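Local coordinates for Glyco_hydro_cc domain-containing protein (PDB 6UBD), which probably binds beta-1,3-glucan oligosaccharides as a member of subgroup VII of glycoside hydrolase family 128, at residues S153-F158 with D187-T192; Y100-N105 with W198-A203. All coordinates share one frame; numbering follows the deposited sequence.

Interaction 1 of 2, residues S153-F158 with D187-T192; sequences SWLKQF and DYYWNT
Leu155 and Lys156 reach across to Tyr189, Tyr188 and Thr192, joining two neighbouring outer helices of a (β/α)8 barrel. The helix segments run nearly parallel, at 12°, but their axes come no closer than 12.5 Å, so long side chains have to bridge the gap.

The apolar part is slim. Leu155 puts its CD2 methyl against the edge of the Tyr189 ring, 4.1 Å from CE1 and near the ring plane. One face of that ring is occupied by Tyr188, whose CD2 stands over its centre. A little further along, Lys156 CE lies 4.0 Å from Thr192 CG2, the two side chains meeting at roughly a right angle.

The polar part gathers round the lysine ammonium. With CG anti to the backbone N (chi1 -175°) and the chain bent at chi3 (-70°), NZ comes to the edge of the Tyr188 ring, where its 3.4 Å bond to OH is weak. The stronger partner of that hydroxyl is Glu152, whose other carboxylate oxygen accepts from Lys156 N, so one acidic side chain ties both sides together. A water accepts from Lys156 NZ at 2.7 Å and donates to Thr192 OG1. That same OG1 bonds to Tyr188 O at 2.8 Å, and it approaches the carbonyl from the face opposite to Thr192 N.

Interaction 2 of 2, residues Y100-N105 with W198-A203; sequences YVMGFN and WVTEFA
Tyr100 and Trp198 meet deep inside the chain, where strands 100-102 and 197-206 face each other across a gap too wide for backbone pairing; Met102 and Thr200, the nearest pair, have CA atoms 9.2 Å apart. The tight part is apolar. The benzene end of the Trp198 indole sets CH2 3.7 Å from Tyr100 CD2, with CZ2 also close to CD2 and CE2. The ring planes are inclined at 41°, with the centroids 5.5 Å apart. Each ring is anchored at its polar end by the N-terminal segment: Tyr100 OH bonds to Pro27 O, and Trp198 NE1 to Leu28 O. An alanine in place of Tyr100 would probably leave the benzene end of Trp198 without its neighbour and the Pro27 carbonyl without this donor. Next along, Met102 SD touches Thr200 CG2 at 3.6 Å as the two side chains run antiparallel past one another; a bend at chi3 (-68°) carries the methyl CE farther from the threonine.

The other end is looser and takes in water. Asn105 OD1 and Glu201 OE2 lie 3.4 Å apart, but both are acceptors and form no bond, although the amide and carboxylate planes are nearly coplanar. A water joins the two residues instead, accepting from Asn105 ND2 at 3.1 Å and donating to Glu201 OE2 at 2.6 Å. Trp56 NE1 also donates to OE2, and His173 packs against both Asn105 and Glu201. An Asn just after the fourth strand and a Glu on the seventh, brought together inside the barrel, are consistent with the active-site layout of clan A glycoside hydrolases, where the Asn precedes the acid/base glutamate and the strand-seven glutamate is the nucleophile; here those roles are inferred, and the sugar-binding cleft probably opens at this end.

In the fold
Interaction 2 lies in the barrel interior, about 2 Å from the centre of the chain, whereas interaction 1 sits about 16 Å out, between helices 154-159 and 179-193 on the outer wall. Their centres are about 15 Å apart. Along the chain the order is 100-105, 153-158, 187-192, 198-203, so the helix pair falls between the two strands that face each other inside, and helix 179-193 leads almost directly into strand 197-206. The layers also touch: Trp154 CH2 packs 4.2 Å from Phe104 CD2. The two contacts thus show both levels of one (β/α)8 domain, side chains of the strands and of the loop after strand 100-102 meeting within and helices meeting outside.

Interaction 1 of 2, residues S153-F158 with D187-T192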
loop_
_atom_site.group_PDB
_atom_site.type_symbol
_atom_site.label_atom_id
_atom_site.label_comp_id
_atom_site.label_asym_id
_atom_site.label_seq_id
_atom_site.Cartn_x
_atom_site.Cartn_y
_atom_site.Cartn_z
ATOM N N SER A 153 -5.799 -16.820 1.686
ATOM C CA SER A 153 -6.245 -17.537 2.911
ATOM C C SER A 153 -5.505 -17.033 4.153
ATOM O O SER A 153 -5.989 -17.343 5.274
ATOM C CB SER A 153 -6.176 -19.015 2.740
ATOM O OG SER A 153 -4.809 -19.418 2.548
ATOM N N TRP A 154 -4.367 -16.380 4.083
ATOM C CA TRP A 154 -3.593 -16.000 5.295
ATOM C C TRP A 154 -4.393 -14.997 6.146
ATOM O O TRP A 154 -4.400 -15.155 7.387
ATOM C CB TRP A 154 -2.199 -15.465 4.793
ATOM C CG TRP A 154 -1.165 -15.194 5.848
ATOM C CD1 TRP A 154 -0.030 -15.941 6.022
ATOM C CD2 TRP A 154 -1.074 -14.104 6.796
ATOM N NE1 TRP A 154 0.754 -15.410 7.023
ATOM C CE2 TRP A 154 0.136 -14.299 7.505
ATOM C CE3 TRP A 154 -1.843 -12.972 7.132
ATOM C CZ2 TRP A 154 0.540 -13.470 8.554
ATOM C CZ3 TRP A 154 -1.457 -12.137 8.162
ATOM C CH2 TRP A 154 -0.255 -12.386 8.854
ATOM N N LEU A 155 -4.915 -13.914 5.524
ATOM C CA LEU A 155 -5.585 -12.863 6.301
ATOM C C LEU A 155 -6.875 -13.462 6.891
ATOM O O LEU A 155 -7.258 -13.050 7.989
ATOM C CB LEU A 155 -5.858 -11.653 5.399
ATOM C CG LEU A 155 -6.288 -10.393 6.169
ATOM C CD1 LEU A 155 -5.182 -9.896 7.113
ATOM C CD2 LEU A 155 -6.676 -9.289 5.221
ATOM N N LYS A 156 -7.498 -14.385 6.230
ATOM C CA LYS A 156 -8.750 -14.978 6.774
ATOM C C LYS A 156 -8.470 -15.715 8.086
ATOM O O LYS A 156 -9.257 -15.564 9.061
ATOM C CB LYS A 156 -9.384 -15.886 5.698
ATOM C CG LYS A 156 -10.722 -16.428 6.132
ATOM C CD LYS A 156 -11.479 -17.050 5.033
ATOM C CE LYS A 156 -11.924 -15.975 4.078
ATOM N NZ LYS A 156 -12.650 -16.544 2.917
ATOM N N GLN A 157 -7.338 -16.417 8.117
ATOM C CA GLN A 157 -6.912 -17.150 9.322
ATOM C C GLN A 157 -6.444 -16.138 10.385
ATOM O O GLN A 157 -6.831 -16.278 11.588
ATOM C CB GLN A 157 -5.860 -18.163 8.893
ATOM C CG GLN A 157 -5.422 -19.064 10.063
ATOM C CD GLN A 157 -6.524 -20.017 10.492
ATOM O OE1 GLN A 157 -7.336 -20.471 9.683
ATOM N NE2 GLN A 157 -6.556 -20.371 11.761
ATOM N N PHE A 158 -5.662 -15.120 10.009
ATOM C CA PHE A 158 -5.147 -14.107 10.965
ATOM C C PHE A 158 -6.335 -13.427 11.638
ATOM O O PHE A 158 -6.307 -13.170 12.849
ATOM C CB PHE A 158 -4.291 -13.113 10.143
ATOM C CG PHE A 158 -3.685 -11.974 10.928
ATOM C CD1 PHE A 158 -2.568 -12.148 11.724
ATOM C CD2 PHE A 158 -4.203 -10.696 10.841
ATOM C CE1 PHE A 158 -1.996 -11.090 12.403
ATOM C CE2 PHE A 158 -3.622 -9.619 11.500
ATOM C CZ PHE A 158 -2.519 -9.823 12.322
ATOM N N ASP A 187 -14.285 -6.123 -4.329
ATOM C CA ASP A 187 -15.501 -6.810 -3.839
ATOM C C ASP A 187 -15.151 -7.912 -2.834
ATOM O O ASP A 187 -15.831 -8.042 -1.782
ATOM C CB ASP A 187 -16.345 -7.362 -4.984
ATOM C CG ASP A 187 -16.972 -6.359 -5.926
ATOM O OD1 ASP A 187 -17.170 -5.248 -5.529
ATOM O OD2 ASP A 187 -17.342 -6.748 -7.080
ATOM N N TYR A 188 -14.112 -8.692 -3.128
ATOM C CA TYR A 188 -13.688 -9.746 -2.188
ATOM C C TYR A 188 -13.350 -9.142 -0.811
ATOM O O TYR A 188 -13.831 -9.645 0.228
ATOM C CB TYR A 188 -12.488 -10.540 -2.711
ATOM C CG TYR A 188 -11.992 -11.559 -1.716
ATOM C CD1 TYR A 188 -12.641 -12.781 -1.490
ATOM C CD2 TYR A 188 -10.931 -11.246 -0.859
ATOM C CE1 TYR A 188 -12.242 -13.649 -0.495
ATOM C CE2 TYR A 188 -10.563 -12.113 0.156
ATOM C CZ TYR A 188 -11.167 -13.356 0.291
ATOM O OH TYR A 188 -10.845 -14.201 1.324
ATOM N N TYR A 189 -12.541 -8.075 -0.773
ATOM C CA TYR A 189 -12.041 -7.563 0.509
ATOM C C TYR A 189 -13.138 -6.769 1.227
ATOM O O TYR A 189 -13.181 -6.852 2.487
ATOM C CB TYR A 189 -10.712 -6.806 0.358
ATOM C CG TYR A 189 -9.502 -7.702 0.234
ATOM C CD1 TYR A 189 -8.977 -8.306 1.372
ATOM C CD2 TYR A 189 -8.945 -8.007 -1.018
ATOM C CE1 TYR A 189 -7.887 -9.158 1.265
ATOM C CE2 TYR A 189 -7.878 -8.871 -1.149
ATOM C CZ TYR A 189 -7.344 -9.452 0.024
ATOM O OH TYR A 189 -6.232 -10.252 -0.042
ATOM N N TRP A 190 -14.060 -6.080 0.568
ATOM C CA TRP A 190 -15.235 -5.470 1.244
ATOM C C TRP A 190 -16.173 -6.567 1.772
ATOM O O TRP A 190 -16.588 -6.540 2.934
ATOM C CB TRP A 190 -15.994 -4.463 0.323
ATOM C CG TRP A 190 -17.255 -4.022 1.010
ATOM C CD1 TRP A 190 -18.550 -4.456 0.795
ATOM C CD2 TRP A 190 -17.339 -3.247 2.216
ATOM N NE1 TRP A 190 -19.423 -3.932 1.717
ATOM C CE2 TRP A 190 -18.698 -3.188 2.614
ATOM C CE3 TRP A 190 -16.393 -2.536 2.934
ATOM C CZ2 TRP A 190 -19.106 -2.496 3.749
ATOM C CZ3 TRP A 190 -16.788 -1.810 4.042
ATOM C CH2 TRP A 190 -18.128 -1.829 4.447
ATOM N N ASN A 191 -16.536 -7.496 0.938
ATOM C CA ASN A 191 -17.512 -8.521 1.356
ATOM C C ASN A 191 -16.993 -9.366 2.532
ATOM O O ASN A 191 -17.773 -9.690 3.474
ATOM C CB ASN A 191 -17.923 -9.438 0.203
ATOM C CG ASN A 191 -18.789 -8.807 -0.851
ATOM O OD1 ASN A 191 -18.786 -9.285 -1.980
ATOM N ND2 ASN A 191 -19.557 -7.808 -0.472
ATOM N N THR A 192 -15.686 -9.693 2.494
ATOM C CA THR A 192 -15.079 -10.600 3.499
ATOM C C THR A 192 -14.796 -9.869 4.846
ATOM O O THR A 192 -15.073 -10.428 5.916
ATOM C CB THR A 192 -13.821 -11.258 2.928
ATOM O OG1 THR A 192 -14.150 -11.972 1.716
ATOM C CG2 THR A 192 -13.260 -12.236 3.945
HETATM O O HOH W 1 -14.486 -14.816 1.928
#

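Interaction 2 of 2, residues Y100-N105 with W198-A203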
loop_
_atom_site.group_PDB
_atom_site.type_symbol
_atom_site.label_atom_id
_atom_site.label_comp_id
_atom_site.label_asym_id
_atom_site.label_seq_id
_atom_site.Cartn_x
_atom_site.Cartn_y
_atom_site.Cartn_z
ATOM N N TYR A 100 -0.877 6.951 11.145
ATOM C CA TYR A 100 -1.326 5.753 10.415
ATOM C C TYR A 100 -0.175 4.737 10.388
ATOM O O TYR A 100 0.961 5.134 10.065
ATOM C CB TYR A 100 -1.728 6.105 8.976
ATOM C CG TYR A 100 -2.824 7.158 8.809
ATOM C CD1 TYR A 100 -2.530 8.513 8.793
ATOM C CD2 TYR A 100 -4.158 6.813 8.712
ATOM C CE1 TYR A 100 -3.538 9.475 8.691
ATOM C CE2 TYR A 100 -5.164 7.761 8.569
ATOM C CZ TYR A 100 -4.855 9.116 8.591
ATOM O OH TYR A 100 -5.829 10.091 8.487
ATOM N N VAL A 101 -0.493 3.452 10.658
ATOM C CA VAL A 101 0.541 2.389 10.613
ATOM C C VAL A 101 -0.062 1.174 9.915
ATOM O O VAL A 101 -1.159 0.734 10.312
ATOM C CB VAL A 101 1.152 2.068 11.956
ATOM C CG1 VAL A 101 0.132 1.715 12.926
ATOM C CG2 VAL A 101 2.236 0.986 11.946
ATOM N N MET A 102 0.691 0.623 8.968
ATOM C CA MET A 102 0.298 -0.599 8.275
ATOM C C MET A 102 1.094 -1.816 8.796
ATOM O O MET A 102 2.326 -1.715 9.040
ATOM C CB MET A 102 0.552 -0.463 6.754
ATOM C CG MET A 102 -0.175 0.706 6.061
ATOM S SD MET A 102 0.259 1.011 4.378
ATOM C CE MET A 102 1.945 1.600 4.501
ATOM N N GLY A 103 0.442 -2.989 8.761
ATOM C CA GLY A 103 1.114 -4.253 9.041
ATOM C C GLY A 103 1.854 -4.867 7.862
ATOM O O GLY A 103 2.212 -4.139 6.862
ATOM N N PHE A 104 2.117 -6.159 7.950
ATOM C CA PHE A 104 3.180 -6.830 7.177
ATOM C C PHE A 104 2.928 -6.738 5.648
ATOM O O PHE A 104 1.778 -6.855 5.206
ATOM C CB PHE A 104 3.371 -8.272 7.612
ATOM C CG PHE A 104 3.240 -8.445 9.107
ATOM C CD1 PHE A 104 4.159 -7.876 10.008
ATOM C CD2 PHE A 104 2.135 -9.087 9.649
ATOM C CE1 PHE A 104 3.979 -7.948 11.390
ATOM C CE2 PHE A 104 1.947 -9.124 11.028
ATOM C CZ PHE A 104 2.848 -8.560 11.878
ATOM N N ASN A 105 4.071 -6.684 4.941
ATOM C CA ASN A 105 4.013 -6.654 3.449
ATOM C C ASN A 105 4.077 -8.077 2.865
ATOM O O ASN A 105 5.181 -8.615 2.799
ATOM C CB ASN A 105 5.109 -5.712 2.951
ATOM C CG ASN A 105 5.051 -5.481 1.442
ATOM O OD1 ASN A 105 4.182 -4.682 1.044
ATOM N ND2 ASN A 105 5.778 -6.273 0.663
ATOM N N TRP A 198 -7.637 0.383 1.770
ATOM C CA TRP A 198 -6.515 1.138 1.164
ATOM C C TRP A 198 -5.816 0.238 0.184
ATOM O O TRP A 198 -5.430 -0.918 0.514
ATOM C CB TRP A 198 -5.488 1.589 2.193
ATOM C CG TRP A 198 -5.846 2.724 3.111
ATOM C CD1 TRP A 198 -7.089 3.133 3.493
ATOM C CD2 TRP A 198 -4.895 3.594 3.757
ATOM N NE1 TRP A 198 -6.984 4.211 4.360
ATOM C CE2 TRP A 198 -5.651 4.511 4.528
ATOM C CE3 TRP A 198 -3.516 3.706 3.713
ATOM C CZ2 TRP A 198 -5.041 5.500 5.284
ATOM C CZ3 TRP A 198 -2.913 4.710 4.457
ATOM C CH2 TRP A 198 -3.680 5.591 5.215
ATOM N N VAL A 199 -5.658 0.730 -1.077
ATOM C CA VAL A 199 -4.870 0.008 -2.101
ATOM C C VAL A 199 -3.429 0.473 -1.974
ATOM O O VAL A 199 -3.060 1.538 -2.478
ATOM C CB VAL A 199 -5.427 0.259 -3.519
ATOM C CG1 VAL A 199 -4.664 -0.564 -4.575
ATOM C CG2 VAL A 199 -6.897 -0.100 -3.596
ATOM N N THR A 200 -2.627 -0.255 -1.207
ATOM C CA THR A 200 -1.316 0.249 -0.757
ATOM C C THR A 200 -0.199 0.012 -1.797
ATOM O O THR A 200 0.896 0.610 -1.658
ATOM C CB THR A 200 -0.998 -0.296 0.639
ATOM O OG1 THR A 200 -0.924 -1.729 0.532
ATOM C CG2 THR A 200 -2.007 0.166 1.702
ATOM N N GLU A 201 -0.473 -0.853 -2.766
ATOM C CA GLU A 201 0.339 -0.937 -4.017
ATOM C C GLU A 201 -0.621 -1.334 -5.131
ATOM O O GLU A 201 -1.464 -2.183 -4.939
ATOM C CB GLU A 201 1.430 -2.003 -4.027
ATOM C CG GLU A 201 2.590 -1.767 -3.038
ATOM C CD GLU A 201 3.604 -2.889 -3.130
ATOM O OE1 GLU A 201 3.893 -3.317 -4.251
ATOM O OE2 GLU A 201 4.131 -3.325 -2.111
ATOM N N PHE A 202 -0.466 -0.742 -6.340
ATOM C CA PHE A 202 -1.135 -1.232 -7.593
ATOM C C PHE A 202 -0.202 -1.050 -8.788
ATOM O O PHE A 202 0.663 -0.161 -8.817
ATOM C CB PHE A 202 -2.536 -0.617 -7.789
ATOM C CG PHE A 202 -2.497 0.860 -8.196
ATOM C CD1 PHE A 202 -2.270 1.237 -9.527
ATOM C CD2 PHE A 202 -2.727 1.860 -7.267
ATOM C CE1 PHE A 202 -2.218 2.585 -9.863
ATOM C CE2 PHE A 202 -2.640 3.216 -7.615
ATOM C CZ PHE A 202 -2.399 3.570 -8.917
ATOM N N ALA A 203 -0.350 -2.002 -9.709
ATOM C CA ALA A 203 0.353 -1.919 -11.020
ATOM C C ALA A 203 -0.360 -2.838 -11.990
ATOM O O ALA A 203 -1.037 -3.833 -11.650
ATOM C CB ALA A 203 1.806 -2.368 -10.959
HETATM O O HOH W 2 6.022 -5.121 -2.214
#